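Local coordinates for H/ACA ribonucleoprotein complex non-core subunit NAF1 (Saccharomyces cerevisiae, PDB 2V3M) that helps assemble box H/ACA small nucleolar ribonucleoproteins as an RNA-binding factor that GAR1 later replaces, here represented by its Gar1-like central domain, at residues Ile24-Ile30 with Cys64-Leu70; Pro32-Leu36 with Ile45-Thr49; Ala39-Ile44 with Phe98-Lys102; Ile71-Thr75 with Tyr86-Leu90. All blocks are in the same frame, centred on the assembly; numbering follows the deposited sequence.

Contact 1: Ile24-Ile30 with Cys64-Leu70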
loop_
_atom_site.group_PDB
_atom_site.type_symbol
_atom_site.label_atom_id
_atom_site.label_comp_id
_atom_site.label_asym_id
_atom_site.label_seq_id
_atom_site.Cartn_x
_atom_site.Cartn_y
_atom_site.Cartn_z
ATOM N N ILE A 24 -9.900 18.938 13.076
ATOM C CA ILE A 24 -8.996 18.923 14.207
ATOM C C ILE A 24 -8.784 20.356 14.627
ATOM O O ILE A 24 -8.377 21.231 13.863
ATOM C CB ILE A 24 -7.702 18.228 13.928
ATOM C CG1 ILE A 24 -7.975 16.793 13.450
ATOM C CG2 ILE A 24 -6.901 18.205 15.179
ATOM C CD1 ILE A 24 -7.611 16.447 11.950
ATOM N N SER A 25 -9.124 20.604 15.859
ATOM C CA SER A 25 -8.922 21.915 16.439
ATOM C C SER A 25 -7.408 22.305 16.539
ATOM O O SER A 25 -6.526 21.480 16.800
ATOM C CB SER A 25 -9.630 21.902 17.790
ATOM O OG SER A 25 -9.097 22.852 18.653
ATOM N N GLU A 26 -7.097 23.574 16.344
ATOM C CA GLU A 26 -5.692 24.018 16.332
ATOM C C GLU A 26 -4.928 23.935 17.657
ATOM O O GLU A 26 -3.696 24.038 17.731
ATOM C CB GLU A 26 -5.679 25.453 15.917
ATOM C CG GLU A 26 -4.450 25.842 15.204
ATOM C CD GLU A 26 -4.462 25.586 13.738
ATOM O OE1 GLU A 26 -4.412 24.474 13.337
ATOM O OE2 GLU A 26 -4.443 26.490 12.936
ATOM N N LYS A 27 -5.705 23.814 18.713
ATOM C CA LYS A 27 -5.187 23.584 20.029
ATOM C C LYS A 27 -4.675 22.185 20.188
ATOM O O LYS A 27 -3.756 22.006 20.958
ATOM C CB LYS A 27 -6.305 23.641 21.038
ATOM C CG LYS A 27 -7.061 24.764 21.007
ATOM C CD LYS A 27 -6.269 25.754 21.671
ATOM C CE LYS A 27 -7.080 26.904 21.828
ATOM N NZ LYS A 27 -7.931 26.964 20.694
ATOM N N THR A 28 -5.308 21.179 19.580
ATOM C CA THR A 28 -5.058 19.878 20.103
ATOM C C THR A 28 -3.642 19.437 19.740
ATOM O O THR A 28 -3.036 20.007 18.826
ATOM C CB THR A 28 -6.162 18.841 19.787
ATOM O OG1 THR A 28 -6.402 18.692 18.394
ATOM C CG2 THR A 28 -7.413 19.191 20.436
ATOM N N ILE A 29 -3.111 18.461 20.483
ATOM C CA ILE A 29 -1.771 17.946 20.260
ATOM C C ILE A 29 -1.783 16.974 19.118
ATOM O O ILE A 29 -2.674 16.164 18.984
ATOM C CB ILE A 29 -1.168 17.381 21.553
ATOM C CG1 ILE A 29 -1.321 18.474 22.608
ATOM C CG2 ILE A 29 0.280 16.930 21.327
ATOM C CD1 ILE A 29 -0.678 18.321 23.868
ATOM N N ILE A 30 -0.785 17.148 18.278
ATOM C CA ILE A 30 -0.568 16.381 17.086
ATOM C C ILE A 30 0.777 15.673 17.343
ATOM O O ILE A 30 1.689 16.273 17.955
ATOM C CB ILE A 30 -0.555 17.379 15.892
ATOM C CG1 ILE A 30 -1.525 16.959 14.842
ATOM C CG2 ILE A 30 0.709 17.441 15.133
ATOM C CD1 ILE A 30 -2.791 17.278 15.147
ATOM N N CYS A 64 -3.613 12.778 10.566
ATOM C CA CYS A 64 -3.699 14.066 9.835
ATOM C C CYS A 64 -2.333 14.488 9.318
ATOM O O CYS A 64 -1.367 13.902 9.699
ATOM C CB CYS A 64 -4.205 15.169 10.759
ATOM S SG CYS A 64 -3.157 15.479 12.289
ATOM N N LEU A 65 -2.272 15.489 8.468
ATOM C CA LEU A 65 -1.033 16.019 8.008
ATOM C C LEU A 65 -0.615 17.034 9.056
ATOM O O LEU A 65 -1.355 17.231 9.971
ATOM C CB LEU A 65 -1.249 16.628 6.611
ATOM C CG LEU A 65 -1.131 15.654 5.408
ATOM C CD1 LEU A 65 -0.857 14.233 5.789
ATOM C CD2 LEU A 65 -2.316 15.763 4.538
ATOM N N GLU A 66 0.535 17.675 8.916
ATOM C CA GLU A 66 0.962 18.800 9.763
ATOM C C GLU A 66 0.030 19.967 9.718
ATOM O O GLU A 66 -0.025 20.743 10.649
ATOM C CB GLU A 66 2.337 19.259 9.338
ATOM C CG GLU A 66 3.091 19.906 10.401
ATOM C CD GLU A 66 4.557 20.044 10.072
ATOM O OE1 GLU A 66 5.313 20.354 10.978
ATOM O OE2 GLU A 66 4.963 19.828 8.910
ATOM N N ASP A 67 -0.671 20.190 8.618
ATOM C CA ASP A 67 -1.548 21.379 8.629
ATOM C C ASP A 67 -2.914 21.015 9.196
ATOM O O ASP A 67 -3.903 21.718 9.032
ATOM C CB ASP A 67 -1.719 21.998 7.258
ATOM C CG ASP A 67 -2.280 21.028 6.227
ATOM O OD1 ASP A 67 -2.485 19.839 6.562
ATOM O OD2 ASP A 67 -2.477 21.454 5.047
ATOM N N ARG A 68 -2.969 19.888 9.857
ATOM C CA ARG A 68 -4.218 19.398 10.389
ATOM C C ARG A 68 -5.314 18.993 9.370
ATOM O O ARG A 68 -6.490 18.890 9.697
ATOM C CB ARG A 68 -4.740 20.336 11.448
ATOM C CG ARG A 68 -4.027 20.211 12.762
ATOM C CD ARG A 68 -4.074 21.465 13.533
ATOM N NE ARG A 68 -2.859 21.613 14.337
ATOM C CZ ARG A 68 -2.715 21.159 15.587
ATOM N NH1 ARG A 68 -3.703 20.468 16.149
ATOM N NH2 ARG A 68 -1.577 21.342 16.276
ATOM N N THR A 69 -4.887 18.716 8.146
ATOM C CA THR A 69 -5.740 18.143 7.155
ATOM C C THR A 69 -5.982 16.726 7.645
ATOM O O THR A 69 -5.071 15.939 7.848
ATOM C CB THR A 69 -5.101 18.126 5.778
ATOM O OG1 THR A 69 -4.971 19.471 5.300
ATOM C CG2 THR A 69 -6.003 17.367 4.851
ATOM N N LEU A 70 -7.242 16.413 7.877
ATOM C CA LEU A 70 -7.615 15.147 8.416
ATOM C C LEU A 70 -7.539 14.017 7.375
ATOM O O LEU A 70 -8.230 14.132 6.322
ATOM C CB LEU A 70 -9.028 15.273 8.893
ATOM C CG LEU A 70 -9.751 13.900 8.955
ATOM C CD1 LEU A 70 -9.412 13.264 10.281
ATOM C CD2 LEU A 70 -11.338 13.876 8.752
#
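Arg68 starts with CG anti to its carbonyl carbon (chi1 -77°) and bends at chi3, which carries its guanidinium into the type I turn Ser25-Thr28. There NH1 donates to Thr28 O at 2.8 Å, with an angle of 160° at the hydrogen. The oxygen lies close to the guanidinium plane, while NH1 stands above the plane of the carbonyl. NH2 adds a weak bond to the same oxygen. Glu26 bends at chi2 and brings OE1 to 3.4 Å from Arg68 NE. This salt bridge acts through charge alone, because OE1 stands far off the group's plane. Over one face of that group sits Glu26 O, and over the opposite face Ile30 CD1. With an alanine in place of Arg68, Thr28 O would probably lose its donors across the contact and Glu26 its opposite charge. Beside this polar grip, Ile24 CD1 packs on Leu70 CB (3.6 Å) and Cys64 CB (3.8 Å). Ile30 CG1 meets Cys64 SG. The arrangement pins the loop before strand 30-40 to the tight turn of the hairpin 62-65/70-73. Ile24 and Cys64 also rest on Val112 of strand 108-112, Ile30 touches Phe110, and Asp67 forms a salt bridge with Arg104.

Contact 2: Pro32-Leu36 with Ile45-Thr49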
loop_
_atom_site.group_PDB
_atom_site.type_symbol
_atom_site.label_atom_id
_atom_site.label_comp_id
_atom_site.label_asym_id
_atom_site.label_seq_id
_atom_site.Cartn_x
_atom_site.Cartn_y
_atom_site.Cartn_z
ATOM N N PRO A 32 3.994 13.261 15.524
ATOM C CA PRO A 32 4.492 12.697 14.271
ATOM C C PRO A 32 4.391 11.161 14.336
ATOM O O PRO A 32 4.580 10.582 15.408
ATOM C CB PRO A 32 5.935 13.199 14.197
ATOM C CG PRO A 32 6.298 13.476 15.598
ATOM C CD PRO A 32 5.032 14.028 16.225
ATOM N N ILE A 33 4.019 10.518 13.244
ATOM C CA ILE A 33 3.821 9.111 13.309
ATOM C C ILE A 33 4.455 8.374 12.105
ATOM O O ILE A 33 4.805 7.217 12.245
ATOM C CB ILE A 33 2.290 8.810 13.397
ATOM C CG1 ILE A 33 2.037 7.380 13.865
ATOM C CG2 ILE A 33 1.585 8.976 12.063
ATOM C CD1 ILE A 33 2.319 7.186 15.382
ATOM N N GLY A 34 4.575 9.047 10.933
ATOM C CA GLY A 34 5.141 8.401 9.721
ATOM C C GLY A 34 5.052 9.323 8.510
ATOM O O GLY A 34 5.110 10.603 8.656
ATOM N N VAL A 35 4.998 8.726 7.308
ATOM C CA VAL A 35 5.122 9.534 6.116
ATOM C C VAL A 35 4.094 8.988 5.218
ATOM O O VAL A 35 3.968 7.801 5.107
ATOM C CB VAL A 35 6.495 9.413 5.473
ATOM C CG1 VAL A 35 6.526 10.133 4.092
ATOM C CG2 VAL A 35 7.584 9.899 6.420
ATOM N N LEU A 36 3.290 9.849 4.611
ATOM C CA LEU A 36 2.247 9.405 3.690
ATOM C C LEU A 36 2.940 8.841 2.471
ATOM O O LEU A 36 3.701 9.605 1.799
ATOM C CB LEU A 36 1.430 10.642 3.336
ATOM C CG LEU A 36 0.300 10.609 2.305
ATOM C CD1 LEU A 36 -0.771 9.725 2.750
ATOM C CD2 LEU A 36 -0.307 12.005 2.119
ATOM N N ILE A 45 -1.942 4.867 2.556
ATOM C CA ILE A 45 -0.950 4.063 3.212
ATOM C C ILE A 45 0.109 4.973 3.870
ATOM O O ILE A 45 0.698 5.795 3.188
ATOM C CB ILE A 45 -0.228 3.200 2.223
ATOM C CG1 ILE A 45 -1.147 2.145 1.733
ATOM C CG2 ILE A 45 0.905 2.524 2.876
ATOM C CD1 ILE A 45 -2.167 1.763 2.527
ATOM N N ILE A 46 0.366 4.776 5.148
ATOM C CA ILE A 46 1.374 5.555 5.878
ATOM C C ILE A 46 2.501 4.648 6.383
ATOM O O ILE A 46 2.223 3.535 6.907
ATOM C CB ILE A 46 0.685 6.294 7.083
ATOM C CG1 ILE A 46 -0.434 7.124 6.435
ATOM C CG2 ILE A 46 1.721 7.131 7.969
ATOM C CD1 ILE A 46 -0.960 8.117 7.156
ATOM N N HIS A 47 3.735 5.066 6.225
ATOM C CA HIS A 47 4.767 4.170 6.591
ATOM C C HIS A 47 5.223 4.636 7.933
ATOM O O HIS A 47 5.597 5.818 8.068
ATOM C CB HIS A 47 5.923 4.242 5.608
ATOM C CG HIS A 47 6.911 3.121 5.749
ATOM N ND1 HIS A 47 8.017 2.989 4.934
ATOM C CD2 HIS A 47 6.978 2.081 6.620
ATOM C CE1 HIS A 47 8.711 1.907 5.265
ATOM N NE2 HIS A 47 8.102 1.335 6.290
ATOM N N ALA A 48 5.179 3.745 8.938
ATOM C CA ALA A 48 5.589 4.121 10.295
ATOM C C ALA A 48 7.028 4.652 10.376
ATOM O O ALA A 48 7.903 4.210 9.634
ATOM C CB ALA A 48 5.398 2.981 11.250
ATOM N N THR A 49 7.245 5.632 11.261
ATOM C CA THR A 49 8.580 6.206 11.599
ATOM C C THR A 49 8.829 6.224 13.095
ATOM O O THR A 49 9.915 5.844 13.525
ATOM C CB THR A 49 8.765 7.628 10.990
ATOM O OG1 THR A 49 8.838 7.521 9.555
ATOM C CG2 THR A 49 10.050 8.306 11.499
#
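Gly34 and Ala48 form a non-hydrogen-bonded antiparallel pair, Val35 and His47 a hydrogen-bonded one, and Leu36 and Ile46 again a non-hydrogen-bonded one, on strands whose directions differ by 131°. His47 N donates to Val35 O at 3.0 Å, and Val35 N returns the bond to His47 O at 3.1 Å. Thr49 N extends the pairing to Ile33 O at 3.1 Å. Leu36 and Ile46 point to one face of the sheet. There the CG2 branch of Ile46 is anti to its backbone N (chi1 -56°), and this methyl comes alongside the Val35 backbone, 3.7 Å from Val35 N. It also touches Ile33 CG2 loosely, at 4.5 Å. Val35 and His47 point to the other face, where Val35 CG2 meets Thr49 OG1 obliquely at 4.1 Å. Gly34 CA comes close to His47 O in a CA-H...O contact. This is the beta hairpin 30-40/43-48 of the Gar1-like domain. On its far side Ile33 and Gly34 both face Ala109 of strand 108-112, a classic beta bulge. Strand 85-89 borders strand 43-48, with Ile88 against Ile46. His47 stacks on Phe85, and Ile45 packs on Phe40 of the second subunit.

Contact 3: Ala39-Ile44 with Phe98-Lys102. With SO4 (sulfate ion), chain G.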
loop_
_atom_site.group_PDB
_atom_site.type_symbol
_atom_site.label_atom_id
_atom_site.label_comp_id
_atom_site.label_asym_id
_atom_site.label_seq_id
_atom_site.Cartn_x
_atom_site.Cartn_y
_atom_site.Cartn_z
ATOM N N ALA A 39 -1.527 5.993 -2.150
ATOM C CA ALA A 39 -2.948 6.242 -2.263
ATOM C C ALA A 39 -3.466 5.548 -3.480
ATOM O O ALA A 39 -3.257 5.991 -4.623
ATOM C CB ALA A 39 -3.219 7.729 -2.314
ATOM N N PHE A 40 -4.116 4.426 -3.222
ATOM C CA PHE A 40 -4.837 3.698 -4.284
ATOM C C PHE A 40 -6.151 3.156 -3.735
ATOM O O PHE A 40 -6.257 2.779 -2.550
ATOM C CB PHE A 40 -3.974 2.587 -4.807
ATOM C CG PHE A 40 -3.661 1.579 -3.775
ATOM C CD1 PHE A 40 -4.438 0.413 -3.646
ATOM C CD2 PHE A 40 -2.662 1.794 -2.886
ATOM C CE1 PHE A 40 -4.192 -0.502 -2.622
ATOM C CE2 PHE A 40 -2.384 0.887 -1.921
ATOM C CZ PHE A 40 -3.171 -0.280 -1.796
ATOM N N GLU A 41 -7.147 3.183 -4.574
ATOM C CA GLU A 41 -8.428 2.604 -4.287
ATOM C C GLU A 41 -8.971 3.028 -2.986
ATOM O O GLU A 41 -9.261 2.215 -2.152
ATOM C CB GLU A 41 -8.367 1.093 -4.371
ATOM C CG GLU A 41 -8.839 0.624 -5.778
ATOM C CD GLU A 41 -8.795 -0.897 -5.894
ATOM O OE1 GLU A 41 -9.666 -1.483 -6.591
ATOM O OE2 GLU A 41 -7.881 -1.480 -5.254
ATOM N N ASN A 42 -9.104 4.323 -2.825
ATOM C CA ASN A 42 -9.550 4.872 -1.561
ATOM C C ASN A 42 -8.762 4.377 -0.376
ATOM O O ASN A 42 -9.170 4.684 0.757
ATOM C CB ASN A 42 -11.028 4.635 -1.299
ATOM C CG ASN A 42 -11.916 5.375 -2.247
ATOM O OD1 ASN A 42 -11.713 6.551 -2.595
ATOM N ND2 ASN A 42 -12.937 4.693 -2.667
ATOM N N ASN A 43 -7.652 3.651 -0.552
ATOM C CA ASN A 43 -6.764 3.456 0.606
ATOM C C ASN A 43 -5.623 4.463 0.683
ATOM O O ASN A 43 -5.058 4.823 -0.373
ATOM C CB ASN A 43 -6.183 2.102 0.607
ATOM C CG ASN A 43 -7.243 1.042 0.683
ATOM O OD1 ASN A 43 -7.643 0.595 1.800
ATOM N ND2 ASN A 43 -7.701 0.558 -0.514
ATOM N N ILE A 44 -5.296 4.901 1.897
ATOM C CA ILE A 44 -4.155 5.735 2.112
ATOM C C ILE A 44 -3.191 4.899 2.973
ATOM O O ILE A 44 -3.576 4.281 3.982
ATOM C CB ILE A 44 -4.558 7.033 2.862
ATOM C CG1 ILE A 44 -5.462 7.892 2.011
ATOM C CG2 ILE A 44 -3.354 7.822 3.300
ATOM C CD1 ILE A 44 -5.022 8.014 0.660
ATOM N N PHE A 98 -9.507 12.000 -0.800
ATOM C CA PHE A 98 -8.606 11.035 -1.414
ATOM C C PHE A 98 -7.725 11.657 -2.493
ATOM O O PHE A 98 -6.529 11.517 -2.419
ATOM C CB PHE A 98 -9.390 9.819 -1.975
ATOM C CG PHE A 98 -8.507 8.799 -2.687
ATOM C CD1 PHE A 98 -7.772 7.891 -1.958
ATOM C CD2 PHE A 98 -8.367 8.820 -4.086
ATOM C CE1 PHE A 98 -6.959 6.997 -2.578
ATOM C CE2 PHE A 98 -7.524 7.918 -4.726
ATOM C CZ PHE A 98 -6.835 7.002 -3.980
ATOM N N ASP A 99 -8.334 12.323 -3.463
ATOM C CA ASP A 99 -7.621 13.046 -4.518
ATOM C C ASP A 99 -6.664 14.115 -4.027
ATOM O O ASP A 99 -5.585 14.325 -4.597
ATOM C CB ASP A 99 -8.642 13.635 -5.510
ATOM C CG ASP A 99 -9.381 12.523 -6.306
ATOM O OD1 ASP A 99 -8.779 11.417 -6.545
ATOM O OD2 ASP A 99 -10.570 12.730 -6.678
ATOM N N GLU A 100 -7.056 14.756 -2.940
ATOM C CA GLU A 100 -6.204 15.748 -2.326
ATOM C C GLU A 100 -5.011 15.110 -1.647
ATOM O O GLU A 100 -3.925 15.629 -1.685
ATOM C CB GLU A 100 -6.982 16.601 -1.367
ATOM C CG GLU A 100 -6.184 17.867 -0.943
ATOM C CD GLU A 100 -6.713 18.561 0.405
ATOM O OE1 GLU A 100 -5.835 19.151 1.115
ATOM O OE2 GLU A 100 -7.963 18.484 0.753
ATOM N N LEU A 101 -5.196 13.965 -1.033
ATOM C CA LEU A 101 -4.084 13.310 -0.386
ATOM C C LEU A 101 -3.188 12.627 -1.380
ATOM O O LEU A 101 -1.997 12.782 -1.245
ATOM C CB LEU A 101 -4.602 12.316 0.607
ATOM C CG LEU A 101 -5.474 12.889 1.742
ATOM C CD1 LEU A 101 -5.990 11.681 2.585
ATOM C CD2 LEU A 101 -4.768 13.892 2.724
ATOM N N LYS A 102 -3.749 11.903 -2.363
ATOM C CA LYS A 102 -3.062 11.368 -3.535
ATOM C C LYS A 102 -1.904 12.282 -3.968
ATOM O O LYS A 102 -0.770 11.867 -4.199
ATOM C CB LYS A 102 -4.099 11.251 -4.682
ATOM C CG LYS A 102 -3.580 10.782 -6.124
ATOM C CD LYS A 102 -3.781 9.281 -6.240
ATOM C CE LYS A 102 -3.166 8.555 -7.439
ATOM N NZ LYS A 102 -3.933 7.259 -7.721
HETATM S S SO4 G . -6.796 4.518 -7.502
HETATM O O1 SO4 G . -6.699 3.056 -7.439
HETATM O O2 SO4 G . -5.486 5.127 -7.219
HETATM O O3 SO4 G . -7.247 4.965 -8.810
HETATM O O4 SO4 G . -7.841 4.915 -6.556
#
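Glu41 N donates to sulfate O4 at 2.7 Å, beside the ring of Phe98. Glu41 lies in the type I' turn Phe40-Asn43, the tip of the beta hairpin 30-40/43-48, and helix 95-102 packs against this tip. Lys102 comes from the helix side and brings NZ to 2.7 Å from sulfate O2, with a weak bond to Ala39 O as well. The ion probably comes from the crystallisation liquor. Phe98 fills the middle of the contact. Its CG stands anti to the backbone N (chi1 177°), which sends the ring out from the helix toward the turn. Asn42 N sits over one ring face, 3.4 Å from Phe98 CE1, and the Asn42 amide is turned 82° against the ring. At the ring edge lie Phe40 N and Asn43 O. Replacing Phe98 by an alanine would probably open a gap between helix and turn, leaving Ala39 CB and Ile44 CD1 without their ring partner. Glu41 OE2 bonds to His47 of the second subunit. Ala39 CB packs on Phe98 CE1 at 3.8 Å. Ile44 divides its branch between two helix residues: CD1 lies 3.8 Å from Phe98 CD1, and CG1 3.9 Å from Leu101 CD1.

Contact 4: Ile71-Thr75 with Tyr86-Leu90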
loop_
_atom_site.group_PDB
_atom_site.type_symbol
_atom_site.label_atom_id
_atom_site.label_comp_id
_atom_site.label_asym_id
_atom_site.label_seq_id
_atom_site.Cartn_x
_atom_site.Cartn_y
_atom_site.Cartn_z
ATOM N N ILE A 71 -6.761 12.943 7.669
ATOM C CA ILE A 71 -6.674 11.818 6.785
ATOM C C ILE A 71 -7.785 10.798 7.041
ATOM O O ILE A 71 -8.685 10.504 6.245
ATOM C CB ILE A 71 -5.405 11.129 6.891
ATOM C CG1 ILE A 71 -4.262 12.083 6.453
ATOM C CG2 ILE A 71 -5.548 9.845 6.024
ATOM C CD1 ILE A 71 -2.908 11.480 6.490
ATOM N N GLY A 72 -7.760 10.265 8.224
ATOM C CA GLY A 72 -8.894 9.412 8.617
ATOM C C GLY A 72 -8.440 8.405 9.683
ATOM O O GLY A 72 -7.463 8.572 10.446
HETATM N N MSE A 73 -9.196 7.337 9.799
HETATM C CA MSE A 73 -9.071 6.528 11.004
HETATM C C MSE A 73 -8.400 5.251 10.663
HETATM O O MSE A 73 -8.575 4.707 9.552
HETATM C CB MSE A 73 -10.389 6.130 11.415
HETATM C CG MSE A 73 -10.370 5.794 12.797
HETATM SE SE MSE A 73 -11.505 7.285 12.991
HETATM C CE MSE A 73 -12.853 6.823 14.209
ATOM N N LEU A 74 -7.624 4.721 11.590
ATOM C CA LEU A 74 -6.809 3.513 11.270
ATOM C C LEU A 74 -7.642 2.302 10.852
ATOM O O LEU A 74 -8.654 1.951 11.445
ATOM C CB LEU A 74 -6.048 3.059 12.489
ATOM C CG LEU A 74 -5.192 1.802 12.306
ATOM C CD1 LEU A 74 -4.045 2.155 11.386
ATOM C CD2 LEU A 74 -4.550 1.438 13.545
ATOM N N THR A 75 -7.251 1.615 9.822
ATOM C CA THR A 75 -8.141 0.566 9.371
ATOM C C THR A 75 -7.402 -0.716 9.517
ATOM O O THR A 75 -7.927 -1.710 9.957
ATOM C CB THR A 75 -8.433 0.638 7.870
ATOM O OG1 THR A 75 -9.002 1.897 7.531
ATOM C CG2 THR A 75 -9.457 -0.426 7.468
ATOM N N TYR A 86 0.525 1.609 7.924
ATOM C CA TYR A 86 -0.798 1.801 8.395
ATOM C C TYR A 86 -1.670 1.984 7.189
ATOM O O TYR A 86 -1.302 2.672 6.245
ATOM C CB TYR A 86 -0.808 3.003 9.250
ATOM C CG TYR A 86 0.092 2.883 10.415
ATOM C CD1 TYR A 86 1.022 3.883 10.719
ATOM C CD2 TYR A 86 0.056 1.762 11.222
ATOM C CE1 TYR A 86 1.882 3.771 11.818
ATOM C CE2 TYR A 86 0.844 1.667 12.344
ATOM C CZ TYR A 86 1.782 2.669 12.645
ATOM O OH TYR A 86 2.591 2.519 13.782
ATOM N N ARG A 87 -2.814 1.330 7.164
ATOM C CA ARG A 87 -3.744 1.557 6.061
ATOM C C ARG A 87 -5.035 2.201 6.530
ATOM O O ARG A 87 -5.704 1.674 7.490
ATOM C CB ARG A 87 -4.001 0.231 5.443
ATOM C CG ARG A 87 -4.855 0.200 4.201
ATOM C CD ARG A 87 -5.208 -1.321 3.988
ATOM N NE ARG A 87 -6.605 -1.413 3.708
ATOM C CZ ARG A 87 -7.476 -2.259 4.235
ATOM N NH1 ARG A 87 -7.144 -3.200 5.090
ATOM N NH2 ARG A 87 -8.735 -2.200 3.832
ATOM N N ILE A 88 -5.369 3.346 5.896
ATOM C CA ILE A 88 -6.609 4.104 6.210
ATOM C C ILE A 88 -7.505 3.987 4.987
ATOM O O ILE A 88 -7.162 4.471 3.937
ATOM C CB ILE A 88 -6.337 5.574 6.531
ATOM C CG1 ILE A 88 -5.541 5.721 7.805
ATOM C CG2 ILE A 88 -7.658 6.273 6.798
ATOM C CD1 ILE A 88 -4.235 6.153 7.628
ATOM N N LYS A 89 -8.607 3.292 5.116
ATOM C CA LYS A 89 -9.516 3.206 4.044
ATOM C C LYS A 89 -10.556 4.275 4.119
ATOM O O LYS A 89 -11.269 4.259 5.114
ATOM C CB LYS A 89 -10.225 1.901 4.165
ATOM C CG LYS A 89 -11.395 1.743 3.253
ATOM C CD LYS A 89 -10.982 1.547 1.823
ATOM C CE LYS A 89 -12.167 0.869 1.134
ATOM N NZ LYS A 89 -11.943 0.485 -0.284
ATOM N N LEU A 90 -10.637 5.191 3.115
ATOM C CA LEU A 90 -11.633 6.248 3.092
ATOM C C LEU A 90 -12.962 5.689 2.475
ATOM O O LEU A 90 -12.946 4.794 1.629
ATOM C CB LEU A 90 -11.130 7.434 2.324
ATOM C CG LEU A 90 -9.873 8.087 2.844
ATOM C CD1 LEU A 90 -9.465 9.197 1.928
ATOM C CD2 LEU A 90 -10.052 8.616 4.198
#
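Ile88 lays its CG2 methyl against the backbone of Gly72 and Met73, 3.7 Å from Gly72 C. Met73 is selenomethionine in this crystal. Two strands of the Gar1-like domain cross here, 71-73 over 86-89, at 97° and not side by side as sheet neighbours. The methyl reaches across because CG2 is anti to the Ile88 backbone N (chi1 -66°). It also touches Ile71 CG2 at 4.2 Å. Ile71 and Gly72 both face Phe63 in a classic beta bulge, and Gly72 has no side chain to hold Ile88 off. Leu90 reaches in with CD2 beside the carbonyl of Ile71.

Further along the segment, Thr75 carries the polar contacts. Thr75 N donates to Arg87 O at 2.8 Å. The side chain then accepts in turn: Lys89 N points almost straight at Thr75 OG1, at 2.8 Å and 175°. Thr75 thus spans Arg87 and Lys89 and holds strand 86-89 at two backbone points. Its CG2 lies over one face of the Arg87 guanidinium. That group has its own partners, a salt bridge from NH1 to Glu76 and a hydrogen bond from NE to Asn43. Both segments lie in the RNA-binding region. The crossing is consistent with the sheet curling round on itself into a barrel, as in GAR1. Beside Thr75, Leu74 CD1 rests 4.0 Å from Tyr86 CB and 4.1 Å from Tyr86 CD2.

Overall arrangement
Contact 1 lies at the surface and mixes apolar packing with an arginine that grips a turn by its carbonyl and a carboxylate. Contact 3 is buried and largely aromatic and aliphatic, with polar atoms mainly where the sulfate binds. Contacts 2 and 4 are partly buried. Contacts 2 and 3 share the hairpin 30-40/43-48: contact 2 binds its two strands by backbone bonds, contact 3 packs its tip on the helix. Both touch the second subunit. Contact 4 joins strands from distant parts of the same sheet, and strand 85-89 bonds to strand 43-48 beside contacts 2 and 3. Leu65 of contact 1 packs on Leu101 of contact 3 and Ile71 of contact 4.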